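Local coordinates for methyl-CpG-binding domain protein 1 (Homo sapiens, PDB 6D1T) that represses transcription by binding methylated CpG dinucleotides in promoter DNA through the methyl-CpG-binding domain described here and recruiting gene-silencing factors, at residues A[37-42]-A[52-57]. Numbering follows the deposited sequence. Where two conformers were deposited one is given.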
ATOM      1  N   TYR A  37       2.688  -1.922   0.298  1.00 40.19           N
ATOM      2  CA  TYR A  37       2.613  -2.141  -1.131  1.00 38.67           C
ATOM      3  C   TYR A  37       3.938  -2.710  -1.638  1.00 40.43           C
ATOM      4  O   TYR A  37       4.985  -2.540  -1.019  1.00 40.08           O
ATOM      5  CB  TYR A  37       2.215  -0.861  -1.862  1.00 38.33           C
ATOM      6  CG  TYR A  37       0.808  -0.426  -1.567  1.00 38.03           C
ATOM      7  CD1 TYR A  37      -0.248  -0.881  -2.323  1.00 37.38           C
ATOM      8  CD2 TYR A  37       0.526   0.413  -0.500  1.00 37.84           C
ATOM      9  CE1 TYR A  37      -1.541  -0.487  -2.048  1.00 38.58           C
ATOM     10  CE2 TYR A  37      -0.768   0.814  -0.213  1.00 37.93           C
ATOM     11  CZ  TYR A  37      -1.804   0.334  -0.976  1.00 37.94           C
ATOM     12  OH  TYR A  37      -3.075   0.690  -0.699  1.00 40.58           O
ATOM     13  N   GLN A  38       3.831  -3.405  -2.782  1.00 41.63           N
ATOM     14  CA  GLN A  38       4.936  -3.916  -3.505  1.00 42.57           C
ATOM     15  C   GLN A  38       4.731  -3.593  -4.997  1.00 41.75           C
ATOM     16  O   GLN A  38       3.681  -3.905  -5.629  1.00 39.12           O
ATOM     17  CB  GLN A  38       5.112  -5.407  -3.259  1.00 44.80           C
ATOM     18  CG  GLN A  38       6.146  -6.040  -4.181  1.00 50.47           C
ATOM     19  CD  GLN A  38       6.369  -7.503  -3.854  1.00 54.96           C
ATOM     20  OE1 GLN A  38       6.932  -7.849  -2.819  1.00 58.04           O
ATOM     21  NE2 GLN A  38       5.909  -8.378  -4.735  1.00 56.56           N
ATOM     22  N   SER A  39       5.776  -2.978  -5.538  1.00 39.84           N
ATOM     23  CA  SER A  39       5.794  -2.489  -6.842  1.00 41.65           C
ATOM     24  C   SER A  39       5.973  -3.644  -7.845  1.00 43.42           C
ATOM     25  O   SER A  39       6.430  -4.753  -7.497  1.00 44.18           O
ATOM     26  CB  SER A  39       6.892  -1.478  -6.993  1.00 42.60           C
ATOM     27  OG  SER A  39       8.102  -2.134  -7.350  1.00 41.31           O
ATOM     28  N   PRO A  40       5.675  -3.373  -9.108  1.00 45.24           N
ATOM     29  CA  PRO A  40       5.846  -4.403 -10.131  1.00 47.75           C
ATOM     30  C   PRO A  40       7.287  -4.942 -10.155  1.00 49.49           C
ATOM     31  O   PRO A  40       7.491  -6.130 -10.394  1.00 50.37           O
ATOM     32  CB  PRO A  40       5.462  -3.751 -11.479  1.00 49.29           C
ATOM     33  CG  PRO A  40       5.005  -2.333 -11.149  1.00 48.75           C
ATOM     34  CD  PRO A  40       5.003  -2.185  -9.634  1.00 46.33           C
ATOM     35  N   THR A  41       8.260  -4.077  -9.846  1.00 51.09           N
ATOM     36  CA  THR A  41       9.700  -4.439  -9.828  1.00 53.26           C
ATOM     37  C   THR A  41      10.158  -4.983  -8.442  1.00 52.48           C
ATOM     38  O   THR A  41      11.343  -5.264  -8.279  1.00 54.42           O
ATOM     39  CB  THR A  41      10.529  -3.226 -10.286  1.00 54.21           C
ATOM     40  OG1 THR A  41      10.230  -2.122  -9.431  1.00 52.09           O
ATOM     41  CG2 THR A  41      10.235  -2.815 -11.712  1.00 55.42           C
ATOM     42  N   GLY A  42       9.270  -5.113  -7.431  1.00 51.00           N
ATOM     43  CA  GLY A  42       9.648  -5.741  -6.102  1.00 50.45           C
ATOM     44  C   GLY A  42       9.950  -4.742  -4.973  1.00 50.22           C
ATOM     45  O   GLY A  42      10.264  -5.154  -3.852  1.00 50.08           O
ATOM     46  N   THR A  52       3.969   8.341  -3.611  1.00 52.73           N
ATOM     47  CA  THR A  52       3.923   9.544  -4.467  1.00 58.15           C
ATOM     48  C   THR A  52       5.314   9.802  -5.079  1.00 60.30           C
ATOM     49  O   THR A  52       5.415  10.170  -6.259  1.00 60.24           O
ATOM     50  CB  THR A  52       3.397  10.767  -3.681  1.00 60.69           C
ATOM     51  OG1 THR A  52       1.969  10.763  -3.753  1.00 60.68           O
ATOM     52  CG2 THR A  52       3.904  12.101  -4.192  1.00 64.88           C
ATOM     53  N   ARG A  53       6.369   9.634  -4.273  1.00 59.82           N
ATOM     54  CA  ARG A  53       7.769   9.817  -4.746  1.00 63.39           C
ATOM     55  C   ARG A  53       8.078   8.742  -5.798  1.00 62.83           C
ATOM     56  O   ARG A  53       8.709   9.026  -6.810  1.00 66.02           O
ATOM     57  CB  ARG A  53       8.775   9.754  -3.579  1.00 63.27           C
ATOM     58  CG  ARG A  53      10.230  10.031  -3.971  1.00 66.96           C
ATOM     59  CD  ARG A  53      11.217  10.060  -2.805  0.50 66.92           C
ATOM     60  NE  ARG A  53      12.228  11.110  -2.908  0.50 70.47           N
ATOM     61  CZ  ARG A  53      13.010  11.490  -1.903  0.50 71.72           C
ATOM     62  NH1 ARG A  53      13.754  12.577  -2.003  0.50 76.01           N
ATOM     63  NH2 ARG A  53      13.029  10.787  -0.789  0.50 68.77           N
ATOM     64  N   TYR A  54       7.627   7.519  -5.561  1.00 58.46           N
ATOM     65  CA  TYR A  54       7.973   6.400  -6.444  1.00 59.05           C
ATOM     66  C   TYR A  54       7.387   6.558  -7.852  1.00 61.65           C
ATOM     67  O   TYR A  54       8.057   6.261  -8.818  1.00 63.72           O
ATOM     68  CB  TYR A  54       7.439   5.088  -5.887  1.00 54.59           C
ATOM     69  CG  TYR A  54       7.987   3.845  -6.543  1.00 52.83           C
ATOM     70  CD1 TYR A  54       9.166   3.276  -6.096  1.00 52.62           C
ATOM     71  CD2 TYR A  54       7.301   3.202  -7.560  1.00 51.23           C
ATOM     72  CE1 TYR A  54       9.661   2.108  -6.650  1.00 52.70           C
ATOM     73  CE2 TYR A  54       7.779   2.032  -8.124  1.00 51.29           C
ATOM     74  CZ  TYR A  54       8.969   1.485  -7.673  1.00 51.42           C
ATOM     75  OH  TYR A  54       9.473   0.348  -8.234  1.00 51.66           O
ATOM     76  N   LEU A  55       6.141   6.983  -7.968  1.00 63.47           N
ATOM     77  CA  LEU A  55       5.407   6.786  -9.241  1.00 67.04           C
ATOM     78  C   LEU A  55       5.676   7.926 -10.249  1.00 72.14           C
ATOM     79  O   LEU A  55       5.372   7.792 -11.435  1.00 71.01           O
ATOM     80  CB  LEU A  55       3.918   6.644  -8.926  1.00 64.81           C
ATOM     81  CG  LEU A  55       3.533   5.277  -8.375  1.00 62.37           C
ATOM     82  CD1 LEU A  55       2.132   5.295  -7.807  1.00 62.11           C
ATOM     83  CD2 LEU A  55       3.656   4.217  -9.455  1.00 63.26           C
ATOM     84  N   GLY A  56       6.240   9.030  -9.792  1.00 77.48           N
ATOM     85  CA  GLY A  56       6.544  10.155 -10.682  1.00 85.69           C
ATOM     86  C   GLY A  56       5.381  11.129 -10.760  1.00 88.66           C
ATOM     87  O   GLY A  56       4.266  10.823 -10.305  1.00 85.73           O
ATOM     88  N   PRO A  57       5.623  12.307 -11.330  1.00 93.22           N
ATOM     89  CA  PRO A  57       4.587  13.337 -11.394  1.00 96.47           C
ATOM     90  C   PRO A  57       3.389  12.815 -12.192  1.00 95.44           C
ATOM     91  O   PRO A  57       2.255  13.139 -11.872  1.00 96.95           O
ATOM     92  CB  PRO A  57       5.245  14.547 -12.076  1.00103.15           C
ATOM     93  CG  PRO A  57       6.723  14.296 -11.892  1.00103.31           C
ATOM     94  CD  PRO A  57       6.856  12.786 -11.951  1.00 98.28           C
TER
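Y54, from the last turn of helix 48-55, makes a polar side-chain contact with S39 and T41 in the beta turn that follows strand 33-38, so that a single phenol side chain connects helix and turn. With CG anti to the backbone N (chi1 -167°), the ring extends from the helix and places its hydroxyl beside the turn. S39 OG donates a hydrogen bond to Y54 OH at 3.0 Å. S39 CB touches the hydroxyl-bearing end of the ring, 3.7 Å from Y54 CZ. T41 OG1 comes in at the ring edge, near the ring plane; it lies 2.8 Å from Y54 OH, but at an angle too poor for a hydrogen bond. The methyl-CpG-binding domain is a small alpha/beta fold in which an antiparallel sheet packs with a helix, here 48-55, and the type I turn S39-G42 links two neighbouring strands of that sheet, 33-38 and 44-45. G42 N closes the turn on S39 O at 2.9 Å, while T41 N reaches S39 OG only weakly, at 3.2 Å and an N-H...OG angle of 125°. The nearest atom of the two segments lies about 7 Å from the bound DNA. D43, just beyond the turn, completes the polar cluster: its OD2 is hydrogen-bonded to Y54 OH and its backbone N to S39 OG.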